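Long-range contacts in 433aa long hypothetical phosphoribosylglycinamide formyl transferase (Pyrococcus horikoshii, PDB 2DWC), which belongs to the ATP-grasp family, with a PurT-type C-terminal region, and binds adenosine-5'-diphosphate in a pocket: residues 19-24 with 79-84; 25-30 with 54-59; 32-37 with 312-317; 43-48 with 59-64; 66-71 with 88-93. All blocks are in the same frame, centred on the assembly; numbering follows the deposited sequence.

Contact 1. Residues 19-24 with 79-84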
# COMPACT_ATOMS: atom_id res chain seq x y z
N ALA B 19 -8.74 -16.32 11.72
CA ALA B 19 -8.04 -15.05 11.74
C ALA B 19 -7.07 -14.73 12.85
O ALA B 19 -7.31 -15.12 14.02
CB ALA B 19 -9.08 -13.89 11.73
N GLN B 20 -5.98 -14.03 12.49
CA GLN B 20 -5.10 -13.43 13.50
C GLN B 20 -5.72 -12.00 13.60
O GLN B 20 -6.39 -11.56 12.67
CB GLN B 20 -3.68 -13.30 13.02
CG GLN B 20 -2.89 -14.55 13.45
CD GLN B 20 -3.36 -15.74 12.64
OE1 GLN B 20 -3.49 -15.64 11.44
NE2 GLN B 20 -3.67 -16.85 13.32
N LYS B 21 -5.46 -11.29 14.69
CA LYS B 21 -6.12 -9.98 14.88
C LYS B 21 -5.19 -9.00 15.61
O LYS B 21 -4.51 -9.38 16.58
CB LYS B 21 -7.39 -10.19 15.74
CG LYS B 21 -8.22 -8.89 15.95
CD LYS B 21 -9.31 -9.16 17.02
CE LYS B 21 -10.30 -10.17 16.49
NZ LYS B 21 -11.36 -10.47 17.51
N ILE B 22 -5.09 -7.79 15.09
CA ILE B 22 -4.31 -6.78 15.82
C ILE B 22 -5.27 -5.73 16.35
O ILE B 22 -6.33 -5.51 15.75
CB ILE B 22 -3.28 -6.07 14.92
CG1 ILE B 22 -3.97 -5.36 13.72
CG2 ILE B 22 -2.23 -7.13 14.45
CD1 ILE B 22 -2.94 -4.56 12.86
N LEU B 23 -4.90 -5.10 17.47
CA LEU B 23 -5.73 -4.07 18.10
C LEU B 23 -4.85 -2.81 18.11
O LEU B 23 -3.83 -2.77 18.81
CB LEU B 23 -6.10 -4.49 19.55
CG LEU B 23 -6.99 -3.47 20.25
CD1 LEU B 23 -8.37 -3.37 19.57
CD2 LEU B 23 -7.15 -3.90 21.72
N LEU B 24 -5.25 -1.83 17.30
CA LEU B 24 -4.51 -0.57 17.22
C LEU B 24 -5.03 0.41 18.29
O LEU B 24 -6.21 0.74 18.26
CB LEU B 24 -4.71 0.07 15.83
CG LEU B 24 -4.15 -0.80 14.69
CD1 LEU B 24 -4.52 -0.15 13.37
CD2 LEU B 24 -2.61 -0.87 14.78
N GLU B 79 -10.93 -7.58 26.27
CA GLU B 79 -11.61 -8.81 26.60
C GLU B 79 -12.53 -9.26 25.48
O GLU B 79 -12.71 -10.47 25.24
CB GLU B 79 -12.42 -8.67 27.89
CG GLU B 79 -11.61 -8.89 29.12
CD GLU B 79 -11.08 -10.34 29.21
OE1 GLU B 79 -11.83 -11.29 28.88
OE2 GLU B 79 -9.91 -10.51 29.61
N ARG B 80 -13.16 -8.31 24.80
CA ARG B 80 -14.04 -8.69 23.70
C ARG B 80 -13.29 -9.28 22.51
O ARG B 80 -13.70 -10.27 21.93
CB ARG B 80 -14.83 -7.46 23.20
CG ARG B 80 -15.97 -7.05 24.16
CD ARG B 80 -16.68 -5.81 23.65
NE ARG B 80 -17.26 -5.96 22.31
CZ ARG B 80 -18.50 -6.41 22.08
NH1 ARG B 80 -18.97 -6.50 20.84
NH2 ARG B 80 -19.28 -6.80 23.11
N GLU B 81 -12.17 -8.63 22.18
CA GLU B 81 -11.43 -8.94 20.97
C GLU B 81 -10.32 -10.00 21.07
O GLU B 81 -10.01 -10.65 20.06
CB GLU B 81 -10.85 -7.63 20.43
CG GLU B 81 -11.93 -6.57 20.00
CD GLU B 81 -12.83 -7.05 18.84
OE1 GLU B 81 -13.98 -6.53 18.70
OE2 GLU B 81 -12.40 -7.94 18.09
N LYS B 82 -9.70 -10.09 22.24
CA LYS B 82 -8.61 -11.06 22.49
C LYS B 82 -7.67 -11.08 21.31
O LYS B 82 -7.47 -12.10 20.64
CB LYS B 82 -9.22 -12.44 22.74
CG LYS B 82 -10.18 -12.38 23.91
CD LYS B 82 -10.56 -13.77 24.44
CE LYS B 82 -11.21 -13.65 25.81
NZ LYS B 82 -12.59 -13.14 25.65
N PRO B 83 -7.02 -9.93 21.06
CA PRO B 83 -6.09 -9.78 19.95
C PRO B 83 -4.75 -10.52 20.10
O PRO B 83 -4.35 -10.80 21.24
CB PRO B 83 -5.90 -8.27 19.89
CG PRO B 83 -5.92 -7.86 21.27
CD PRO B 83 -7.03 -8.72 21.91
N ASP B 84 -4.09 -10.81 18.96
CA ASP B 84 -2.74 -11.41 18.98
C ASP B 84 -1.67 -10.38 19.31
O ASP B 84 -0.54 -10.74 19.71
CB ASP B 84 -2.45 -12.05 17.61
CG ASP B 84 -3.37 -13.23 17.35
OD1 ASP B 84 -4.40 -13.07 16.67
OD2 ASP B 84 -3.13 -14.32 17.92
O HOH W 1 -6.44 -14.66 16.76
O HOH W 2 -2.95 -16.56 16.28
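Two oxygens of one residue grip Lys-21 NZ: Glu-81 OE2 at 2.8 Å, as a salt bridge, and the backbone Glu-81 O at 2.9 Å. The setting is the Rossmann-like parallel sheet of the preATP-grasp domain, where the start of strand 21-25 meets the C-terminal end of helix 71-81. With CG anti to the backbone N (chi1 -177°) and a bend at chi3, the lysine chain crosses Glu-81 at about a right angle and puts its ammonium on an in-plane lone pair of the carbonyl. The Glu-81 carboxylate is shared, since OE2 also pairs with Arg-62 and OE1 bonds Tyr-64 OH. Beyond the helix, Lys-82 turns the chain with positive phi and Pro-83 brings it to the strand, its CG packing 3.8 Å from Leu-23 CB. Asp-84 then makes a two-point clasp on Lys-21: Asp-84 N donates to Lys-21 O at 2.8 Å, while Asp-84 OD1 receives Lys-21 N at 2.9 Å through its anti lone pair. Gln-20 OE1 bonds Gly-12 N, and a water links its amide to the aspartate, lying 2.8 Å from Asp-84 OD2 and 3.1 Å from Gln-20 NE2.

Contact 2. Residues 25-30 with 54-59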
# COMPACT_ATOMS: atom_id res chain seq x y z
N LEU B 25 -4.19 0.82 19.25
CA LEU B 25 -4.63 1.81 20.25
C LEU B 25 -4.09 3.14 19.73
O LEU B 25 -2.93 3.51 19.97
CB LEU B 25 -4.10 1.45 21.63
CG LEU B 25 -4.62 0.08 22.11
CD1 LEU B 25 -4.14 -0.11 23.61
CD2 LEU B 25 -6.18 -0.07 22.05
N GLY B 26 -4.96 3.89 19.01
CA GLY B 26 -4.51 5.09 18.33
C GLY B 26 -4.68 4.77 16.87
O GLY B 26 -4.09 3.81 16.36
N SER B 27 -5.51 5.56 16.17
CA SER B 27 -5.84 5.26 14.79
C SER B 27 -5.49 6.37 13.83
O SER B 27 -6.23 6.63 12.88
CB SER B 27 -7.35 4.95 14.70
OG SER B 27 -7.67 3.82 15.54
N GLY B 28 -4.38 7.05 14.10
CA GLY B 28 -3.92 8.10 13.19
C GLY B 28 -3.28 7.54 11.90
O GLY B 28 -3.43 6.35 11.58
N GLU B 29 -2.55 8.40 11.18
CA GLU B 29 -1.97 8.01 9.92
C GLU B 29 -0.98 6.84 10.02
O GLU B 29 -0.86 6.08 9.06
CB GLU B 29 -1.30 9.22 9.26
CG GLU B 29 -0.25 9.90 10.14
CD GLU B 29 -0.76 11.13 10.94
OE1 GLU B 29 -1.90 11.14 11.51
OE2 GLU B 29 0.03 12.09 11.02
N LEU B 30 -0.27 6.73 11.14
CA LEU B 30 0.69 5.64 11.29
C LEU B 30 -0.09 4.33 11.45
O LEU B 30 0.23 3.31 10.80
CB LEU B 30 1.59 5.93 12.51
CG LEU B 30 2.33 7.29 12.42
CD1 LEU B 30 3.44 7.23 13.49
CD2 LEU B 30 2.96 7.55 11.04
N ALA B 54 -11.53 7.78 12.48
CA ALA B 54 -10.11 8.14 12.48
C ALA B 54 -9.51 7.39 11.27
O ALA B 54 -10.05 6.36 10.81
CB ALA B 54 -9.47 7.67 13.81
N PRO B 55 -8.37 7.87 10.75
CA PRO B 55 -7.76 7.23 9.58
C PRO B 55 -7.70 5.71 9.57
O PRO B 55 -8.15 5.08 8.60
CB PRO B 55 -6.38 7.90 9.50
CG PRO B 55 -6.67 9.32 10.01
CD PRO B 55 -7.61 9.03 11.22
N ALA B 56 -7.16 5.11 10.64
CA ALA B 56 -7.05 3.64 10.66
C ALA B 56 -8.40 2.94 10.78
O ALA B 56 -8.57 1.80 10.31
CB ALA B 56 -6.13 3.20 11.79
N MET B 57 -9.38 3.60 11.40
CA MET B 57 -10.71 3.01 11.54
C MET B 57 -11.36 2.84 10.16
O MET B 57 -12.11 1.90 9.94
CB MET B 57 -11.62 3.93 12.39
CG MET B 57 -11.24 3.89 13.87
SD MET B 57 -12.29 5.08 14.73
CE MET B 57 -11.47 5.02 16.38
N GLN B 58 -11.04 3.73 9.21
CA GLN B 58 -11.67 3.66 7.88
C GLN B 58 -11.22 2.41 7.11
O GLN B 58 -11.99 1.83 6.35
CB GLN B 58 -11.34 4.94 7.07
CG GLN B 58 -12.09 6.17 7.69
CD GLN B 58 -11.78 7.44 6.95
OE1 GLN B 58 -11.71 7.43 5.73
NE2 GLN B 58 -11.58 8.53 7.68
N VAL B 59 -9.98 1.99 7.36
CA VAL B 59 -9.41 0.82 6.68
C VAL B 59 -9.59 -0.48 7.49
O VAL B 59 -9.63 -1.55 6.93
CB VAL B 59 -7.89 1.05 6.44
CG1 VAL B 59 -7.19 -0.28 6.08
CG2 VAL B 59 -7.74 2.05 5.23
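The turn that leaves strand 21-25 runs close beside the start of the short, weakly bonded helix about 55-59, with the CA atoms of Ser-27 and Ala-56 4.6 Å apart and those of Gly-28 and Pro-55 5.3 Å apart. Gly-26, Gly-28 and Gly-31 are consistent with the GxGxxG pattern of a Rossmann-type strand-turn-helix. Gly-28 stands at the N-cap of helix 29-40.

Ser-27 carries most of the contact. Its carbonyl O accepts Ala-56 N at 2.9 Å in a bond that is straight at the hydrogen (179°), but the donor lies above the carbonyl plane, 39° out of it. The same oxygen lies 3.2 Å from Pro-55 CD, a contact with a ring carbon and not a polar bond. On the side-chain side, Ser-27 CB sits 3.6 Å from Ala-54 CB and equally far from Ala-56 CB, so one methylene meets two methyl groups. The hydroxyl, placed beside the backbone N by chi1, lies 3.9 Å from Met-57 CG and makes a weak hydrogen bond to Val-48 O in the adjoining strand. Met-57 extends beyond CG, and its SD receives a weak bond from Ala-54 N.

Pro-55 has no N-H to give; the amide of the next residue, Ala-56, is the one taken by Ser-27 O, a carbonyl of the glycine-rich turn. The contact therefore joins one buried polar bond to small apolar groups, consistent with the close approach of the two backbones.

Contact 3. Residues 32-37 with 312-317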
# COMPACT_ATOMS: atom_id res chain seq x y z
N LYS B 32 -3.01 3.80 10.34
CA LYS B 32 -3.69 3.51 9.07
C LYS B 32 -2.79 2.65 8.16
O LYS B 32 -3.28 1.71 7.52
CB LYS B 32 -4.05 4.83 8.34
CG LYS B 32 -4.82 4.64 7.06
CD LYS B 32 -5.09 6.04 6.44
CE LYS B 32 -6.22 5.97 5.42
NZ LYS B 32 -6.40 7.32 4.76
N GLU B 33 -1.50 3.01 8.06
CA GLU B 33 -0.59 2.22 7.24
C GLU B 33 -0.31 0.82 7.83
O GLU B 33 -0.15 -0.16 7.06
CB GLU B 33 0.71 3.01 6.94
CG GLU B 33 0.45 4.10 5.86
CD GLU B 33 0.26 3.52 4.43
OE1 GLU B 33 -0.25 4.29 3.55
OE2 GLU B 33 0.63 2.34 4.15
N ILE B 34 -0.32 0.68 9.16
CA ILE B 34 -0.16 -0.67 9.73
C ILE B 34 -1.44 -1.46 9.35
O ILE B 34 -1.40 -2.63 8.97
CB ILE B 34 -0.06 -0.62 11.27
CG1 ILE B 34 1.24 0.09 11.67
CG2 ILE B 34 -0.10 -2.06 11.87
CD1 ILE B 34 1.29 0.41 13.16
N ALA B 35 -2.60 -0.80 9.40
CA ALA B 35 -3.83 -1.49 9.05
C ALA B 35 -3.82 -1.93 7.59
O ALA B 35 -4.35 -3.00 7.25
CB ALA B 35 -5.06 -0.56 9.33
N ILE B 36 -3.28 -1.08 6.72
CA ILE B 36 -3.23 -1.44 5.30
C ILE B 36 -2.32 -2.65 5.07
O ILE B 36 -2.67 -3.56 4.31
CB ILE B 36 -2.75 -0.19 4.47
CG1 ILE B 36 -3.92 0.78 4.33
CG2 ILE B 36 -2.34 -0.61 3.04
CD1 ILE B 36 -3.51 2.12 3.76
N GLU B 37 -1.16 -2.71 5.72
CA GLU B 37 -0.36 -3.95 5.52
C GLU B 37 -1.05 -5.17 6.11
O GLU B 37 -1.03 -6.28 5.53
CB GLU B 37 1.00 -3.80 6.15
CG GLU B 37 1.89 -5.05 5.92
CD GLU B 37 2.21 -5.31 4.42
OE1 GLU B 37 2.17 -4.37 3.56
OE2 GLU B 37 2.54 -6.47 4.14
N SER B 312 7.69 -1.02 4.42
CA SER B 312 7.80 0.29 5.08
C SER B 312 7.92 0.01 6.58
O SER B 312 7.77 -1.13 7.02
CB SER B 312 6.48 1.10 4.90
OG SER B 312 5.46 0.43 5.65
N GLU B 313 8.17 1.06 7.37
CA GLU B 313 8.30 0.84 8.81
C GLU B 313 7.01 0.22 9.37
O GLU B 313 7.05 -0.46 10.39
CB GLU B 313 8.61 2.16 9.58
CG GLU B 313 7.57 3.28 9.35
CD GLU B 313 7.67 4.40 10.41
OE1 GLU B 313 7.02 5.45 10.20
OE2 GLU B 313 8.37 4.19 11.44
N PHE B 314 5.87 0.49 8.73
CA PHE B 314 4.60 -0.06 9.23
C PHE B 314 4.48 -1.55 9.03
O PHE B 314 3.99 -2.27 9.93
CB PHE B 314 3.46 0.71 8.54
CG PHE B 314 3.65 2.18 8.64
CD1 PHE B 314 3.58 2.81 9.87
CD2 PHE B 314 3.99 2.93 7.50
CE1 PHE B 314 3.87 4.17 10.01
CE2 PHE B 314 4.27 4.29 7.61
CZ PHE B 314 4.22 4.92 8.87
N ALA B 315 4.91 -2.01 7.86
CA ALA B 315 4.90 -3.41 7.55
C ALA B 315 6.02 -4.12 8.35
O ALA B 315 5.84 -5.27 8.74
CB ALA B 315 5.13 -3.63 6.02
N LEU B 316 7.13 -3.42 8.59
CA LEU B 316 8.22 -4.05 9.38
C LEU B 316 7.70 -4.26 10.80
O LEU B 316 7.92 -5.30 11.40
CB LEU B 316 9.45 -3.15 9.44
CG LEU B 316 10.21 -3.12 8.10
CD1 LEU B 316 11.27 -2.02 8.13
CD2 LEU B 316 10.86 -4.51 7.84
N HIS B 317 7.01 -3.25 11.32
CA HIS B 317 6.45 -3.36 12.68
C HIS B 317 5.45 -4.50 12.73
O HIS B 317 5.47 -5.32 13.64
CB HIS B 317 5.73 -2.05 13.04
CG HIS B 317 5.39 -1.90 14.49
ND1 HIS B 317 6.32 -2.04 15.50
CD2 HIS B 317 4.23 -1.54 15.10
CE1 HIS B 317 5.76 -1.77 16.66
NE2 HIS B 317 4.49 -1.46 16.45
O HOH W 3 2.98 0.69 4.48
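Helices 29-40 and 313-322 meet at Ile-34 and Phe-314, whose CA atoms are 4.8 Å apart; the axes of their segments 32-37 and 313-317 approach to 8.3 Å and cross at -62°. The Phe-314 ring reaches over to helix 29-40 and is held from both faces. Over one lies Glu-33 CB, 3.7 Å from the ring centroid and 29° off the normal, a CH-pi contact; over the opposite face is Glu-313 CG, 3.7 Å above the plane. Ile-34 crosses Phe-314 at about a right angle, bringing CG1 within 3.9 Å of Phe-314 CB, and its CD1 goes on to the edge of the His-317 ring. That imidazole is fixed from elsewhere, ND1 bonding Ile-275 N. One turn along, with CG anti to the backbone N (chi1 -178°), Glu-37 lays its CG against Ala-315 CB, 3.5 Å away.

Both glutamates touch the second helix with their carbons and send their charges elsewhere: Glu-33 OE2 pairs with Arg-40 of the second subunit, and Glu-37 OE2 with Arg-374 of that subunit. A water 2.9 Å from Glu-33 OE2 also bonds the N-cap hydroxyl Ser-312 OG. The chemistry thus divides into an apolar seam between the preATP-grasp and ATP-grasp parts of the chain and buried carboxylates whose charge is probably balanced across the dimer interface.

Contact 4. Residues 43-48 with 59-64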
# COMPACT_ATOMS: atom_id res chain seq x y z
N VAL B 43 -4.96 -10.13 7.66
CA VAL B 43 -4.98 -10.07 9.12
C VAL B 43 -6.12 -9.13 9.55
O VAL B 43 -6.31 -8.06 8.98
CB VAL B 43 -3.64 -9.59 9.67
CG1 VAL B 43 -3.74 -9.34 11.20
CG2 VAL B 43 -2.57 -10.73 9.41
N GLU B 44 -6.87 -9.56 10.57
CA GLU B 44 -8.03 -8.80 11.02
C GLU B 44 -7.56 -7.61 11.84
O GLU B 44 -6.70 -7.74 12.70
CB GLU B 44 -8.93 -9.72 11.86
CG GLU B 44 -10.34 -9.10 12.13
CD GLU B 44 -11.40 -10.15 12.48
OE1 GLU B 44 -12.23 -9.88 13.38
OE2 GLU B 44 -11.43 -11.23 11.83
N VAL B 45 -8.18 -6.45 11.63
CA VAL B 45 -7.77 -5.21 12.32
C VAL B 45 -8.90 -4.55 13.10
O VAL B 45 -9.97 -4.32 12.53
CB VAL B 45 -7.31 -4.13 11.29
CG1 VAL B 45 -6.80 -2.87 12.02
CG2 VAL B 45 -6.17 -4.70 10.44
N VAL B 46 -8.65 -4.25 14.37
CA VAL B 46 -9.63 -3.53 15.16
C VAL B 46 -8.87 -2.25 15.55
O VAL B 46 -7.76 -2.31 16.06
CB VAL B 46 -10.03 -4.32 16.39
CG1 VAL B 46 -10.98 -3.49 17.24
CG2 VAL B 46 -10.72 -5.57 15.95
N ALA B 47 -9.50 -1.10 15.27
CA ALA B 47 -8.86 0.20 15.50
C ALA B 47 -9.59 0.97 16.58
O ALA B 47 -10.80 1.12 16.51
CB ALA B 47 -8.90 0.99 14.17
N VAL B 48 -8.83 1.51 17.52
CA VAL B 48 -9.40 2.27 18.64
C VAL B 48 -8.86 3.69 18.67
O VAL B 48 -7.68 3.93 18.39
CB VAL B 48 -8.99 1.58 19.99
CG1 VAL B 48 -9.69 2.26 21.22
CG2 VAL B 48 -9.37 0.08 19.92
N VAL B 59 -9.98 1.99 7.36
CA VAL B 59 -9.41 0.82 6.68
C VAL B 59 -9.59 -0.48 7.49
O VAL B 59 -9.63 -1.55 6.93
CB VAL B 59 -7.89 1.05 6.44
CG1 VAL B 59 -7.19 -0.28 6.08
CG2 VAL B 59 -7.74 2.05 5.23
N ALA B 60 -9.81 -0.33 8.78
CA ALA B 60 -9.98 -1.47 9.67
C ALA B 60 -11.28 -2.23 9.47
O ALA B 60 -12.26 -1.74 8.90
CB ALA B 60 -9.89 -0.98 11.12
N HIS B 61 -11.29 -3.46 9.94
CA HIS B 61 -12.51 -4.26 9.89
C HIS B 61 -13.56 -3.73 10.90
O HIS B 61 -14.76 -3.72 10.60
CB HIS B 61 -12.20 -5.71 10.26
CG HIS B 61 -11.37 -6.40 9.22
ND1 HIS B 61 -10.00 -6.48 9.31
CD2 HIS B 61 -11.72 -7.03 8.06
CE1 HIS B 61 -9.53 -7.13 8.25
NE2 HIS B 61 -10.55 -7.46 7.48
N ARG B 62 -13.12 -3.30 12.08
CA ARG B 62 -14.07 -2.80 13.10
C ARG B 62 -13.38 -1.73 13.92
O ARG B 62 -12.14 -1.70 13.98
CB ARG B 62 -14.42 -3.92 14.12
CG ARG B 62 -15.59 -4.85 13.90
CD ARG B 62 -15.81 -5.69 15.23
NE ARG B 62 -14.68 -6.54 15.69
CZ ARG B 62 -14.07 -7.41 14.89
NH1 ARG B 62 -14.46 -7.55 13.63
NH2 ARG B 62 -13.06 -8.15 15.34
N SER B 63 -14.15 -0.91 14.64
CA SER B 63 -13.50 0.13 15.46
C SER B 63 -14.23 0.29 16.79
O SER B 63 -15.39 -0.14 16.92
CB SER B 63 -13.46 1.43 14.66
OG SER B 63 -14.79 1.93 14.48
N TYR B 64 -13.54 0.88 17.77
CA TYR B 64 -14.13 1.22 19.07
C TYR B 64 -13.69 2.66 19.33
O TYR B 64 -12.58 3.02 19.00
CB TYR B 64 -13.60 0.35 20.21
CG TYR B 64 -14.08 -1.08 20.17
CD1 TYR B 64 -13.45 -2.02 19.38
CD2 TYR B 64 -15.15 -1.49 20.99
CE1 TYR B 64 -13.86 -3.38 19.39
CE2 TYR B 64 -15.57 -2.82 21.02
CZ TYR B 64 -14.92 -3.76 20.22
OH TYR B 64 -15.31 -5.06 20.34
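Val-45, Ala-47 and Ala-60 form a close-packed side of this parallel strand pair: Ala-60 CB lies 3.7 Å from Val-45 CG1 and 3.8 Å from Ala-47 CB. Packing is close on the other face too, where Val-46 CG1 touches the edge of the Tyr-64 ring, 3.6 Å from CD1. The register pairs Val-46 with Arg-62, Ala-47 with Ser-63 and Val-48 with Tyr-64. Ala-47 bonds both ways, its N to Arg-62 O and its O to Tyr-64 N, each at 3.0 Å. Before the regular pairing begins, Val-45 O takes only weak bonds from the N atoms of His-61 and Arg-62, while Val-45 N gives a firm one, 2.9 Å and 162° at the hydrogen, to His-61 ND1. The ring thus acts here as an acceptor, from a donor tilted 19° out of its plane, and its NE2 bonds Gln-58 of the second subunit.

The solvent side lies at Arg-62 and Ser-63, both partly exposed. Arg-62 bends at chi3 so that its guanidinium swings back to Glu-44; NH2 meets OE1 at 2.7 Å in the guanidinium plane, while the carboxylate is turned 85° to that plane.

The pair supplies the two strands of the beta-alpha-beta unit whose helix is 55-59, strand 62-65 being an outermost strand of the sheet. Val-45 rests on helix 29-40, Tyr-64 packs against helix 71-81, and strand 21-25 flanks strand 44-49 on its other side.

Contact 5. Residues 66-71 with 88-93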
# COMPACT_ATOMS: atom_id res chain seq x y z
N GLY B 66 -13.42 5.69 22.29
CA GLY B 66 -13.52 5.94 23.71
C GLY B 66 -12.25 6.61 24.21
O GLY B 66 -11.34 6.86 23.42
N ASN B 67 -12.26 6.92 25.50
CA ASN B 67 -11.17 7.61 26.19
C ASN B 67 -10.07 6.55 26.47
O ASN B 67 -10.24 5.65 27.31
CB ASN B 67 -11.73 8.17 27.49
CG ASN B 67 -10.66 8.77 28.38
OD1 ASN B 67 -9.51 8.99 27.95
ND2 ASN B 67 -11.02 9.05 29.62
N MET B 68 -8.98 6.68 25.73
CA MET B 68 -7.94 5.67 25.84
C MET B 68 -7.10 5.85 27.13
O MET B 68 -6.22 5.04 27.41
CB MET B 68 -7.16 5.59 24.50
CG MET B 68 -8.04 5.01 23.19
SD MET B 68 -6.74 4.77 22.00
CE MET B 68 -6.16 6.44 21.73
N MET B 69 -7.45 6.87 27.95
CA MET B 69 -6.82 7.01 29.25
C MET B 69 -7.69 6.29 30.29
O MET B 69 -7.35 6.21 31.49
CB MET B 69 -6.64 8.50 29.62
CG MET B 69 -5.61 9.20 28.75
SD MET B 69 -3.98 8.40 28.93
CE MET B 69 -3.68 8.60 30.68
N ASP B 70 -8.82 5.71 29.85
CA ASP B 70 -9.72 4.99 30.77
C ASP B 70 -9.43 3.50 30.71
O ASP B 70 -9.72 2.82 29.70
CB ASP B 70 -11.18 5.26 30.36
CG ASP B 70 -12.20 4.42 31.18
OD1 ASP B 70 -13.42 4.58 30.96
OD2 ASP B 70 -11.80 3.61 32.03
N LYS B 71 -8.81 2.98 31.78
CA LYS B 71 -8.45 1.56 31.81
C LYS B 71 -9.61 0.59 31.59
O LYS B 71 -9.45 -0.45 30.97
CB LYS B 71 -7.80 1.24 33.16
CG LYS B 71 -7.53 -0.20 33.35
CD LYS B 71 -6.59 -0.39 34.57
CE LYS B 71 -7.34 -0.15 35.88
NZ LYS B 71 -6.40 -0.31 37.09
N PRO B 88 0.11 0.01 20.63
CA PRO B 88 -0.10 1.41 21.03
C PRO B 88 0.51 2.30 19.97
O PRO B 88 1.67 2.10 19.61
CB PRO B 88 0.64 1.52 22.37
CG PRO B 88 1.05 0.16 22.76
CD PRO B 88 1.10 -0.68 21.48
N GLU B 89 -0.24 3.28 19.47
CA GLU B 89 0.27 4.16 18.43
C GLU B 89 0.59 5.54 19.00
O GLU B 89 1.26 6.36 18.35
CB GLU B 89 -0.76 4.24 17.32
CG GLU B 89 -1.05 2.87 16.74
CD GLU B 89 0.05 2.44 15.79
OE1 GLU B 89 1.25 2.32 16.21
OE2 GLU B 89 -0.28 2.23 14.62
N ILE B 90 0.15 5.78 20.22
CA ILE B 90 0.41 7.03 20.90
C ILE B 90 0.85 6.79 22.33
O ILE B 90 0.77 5.68 22.83
CB ILE B 90 -0.83 7.91 20.90
CG1 ILE B 90 -2.02 7.17 21.53
CG2 ILE B 90 -1.15 8.27 19.48
CD1 ILE B 90 -3.19 8.08 21.85
N GLU B 91 1.36 7.84 22.96
CA GLU B 91 1.81 7.75 24.34
C GLU B 91 0.64 7.94 25.32
O GLU B 91 0.67 7.37 26.41
CB GLU B 91 2.88 8.83 24.62
CG GLU B 91 3.40 8.80 26.02
CD GLU B 91 3.75 10.20 26.53
OE1 GLU B 91 4.51 10.91 25.80
OE2 GLU B 91 3.28 10.56 27.64
N ALA B 92 -0.38 8.71 24.91
CA ALA B 92 -1.54 9.00 25.77
C ALA B 92 -2.54 7.86 25.89
O ALA B 92 -3.70 7.94 25.47
CB ALA B 92 -2.24 10.25 25.29
N ILE B 93 -2.04 6.77 26.45
CA ILE B 93 -2.84 5.59 26.67
C ILE B 93 -2.68 5.26 28.16
O ILE B 93 -1.64 5.54 28.75
CB ILE B 93 -2.35 4.42 25.79
CG1 ILE B 93 -2.74 4.68 24.33
CG2 ILE B 93 -2.94 3.12 26.26
CD1 ILE B 93 -1.98 3.81 23.37
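Two loops at the C-terminal ends of parallel strands 62-65 and 85-88 come together here, Met-68 and Met-69 of one meeting Ile-90, Ala-92 and Ile-93 of the other. Loops at this end of a Rossmann-like sheet often line a site, and the Ile-90 side chain lies about 12 Å from the bound adenosine-5'-diphosphate, too far to touch it.

Asn-67 to Asp-70 is a type I turn, reinforced by an Asx turn in which Asn-67 OD1 accepts Met-69 N at 3.0 Å. Ala-92 is the centre of an inverse gamma turn, closed by Ile-93 N to Glu-91 O at 2.8 Å.

Between them the Met-68 chain, bent at chi3, crosses Ile-90 at about a right angle, and CE lies against Ile-90 CD1, though their 3.4 Å separation is shorter than usual and doubtful in detail. The isoleucine branch is directed there by a chi1 of 56°, which sets CG1 between the backbone N and the carbonyl carbon. Met-69 folds at both chi2 and chi3, laying SD over the backbone, 3.4 Å from Ala-92 C and 3.5 Å from Ile-93 C. A long CA-H...O contact runs from Ile-93 CA to Met-68 O at 3.5 Å.

Behind the loops, Met-68 and Ile-93 both pack on Leu-74 of helix 71-81, while Met-68 also reaches Val-48 of strand 44-49 and Ile-93 reaches Leu-25 of strand 21-25.

Overall arrangement
Contacts 1, 2, 4 and 5 all belong to the preATP-grasp range and lie in or beside one parallel sheet; contact 3 ties it to helix 313-322. Contacts 1 and 4, centres 9 Å apart, share a polar cluster in which Glu-81 OE1 lies 2.6 Å from Tyr-64 OH. Contact 2 sits equally near contact 4, where Gly-26 N is 2.8 Å from Val-48 O, and 11 Å from contact 3, with which it shares helix 29-40. Contacts 2, 3 and 4 also touch the second subunit. In contact 5 the Ile-90 side chain lies about 12 Å from the adenosine-5'-diphosphate, while the centre of that contact is 20 Å from that of contact 3.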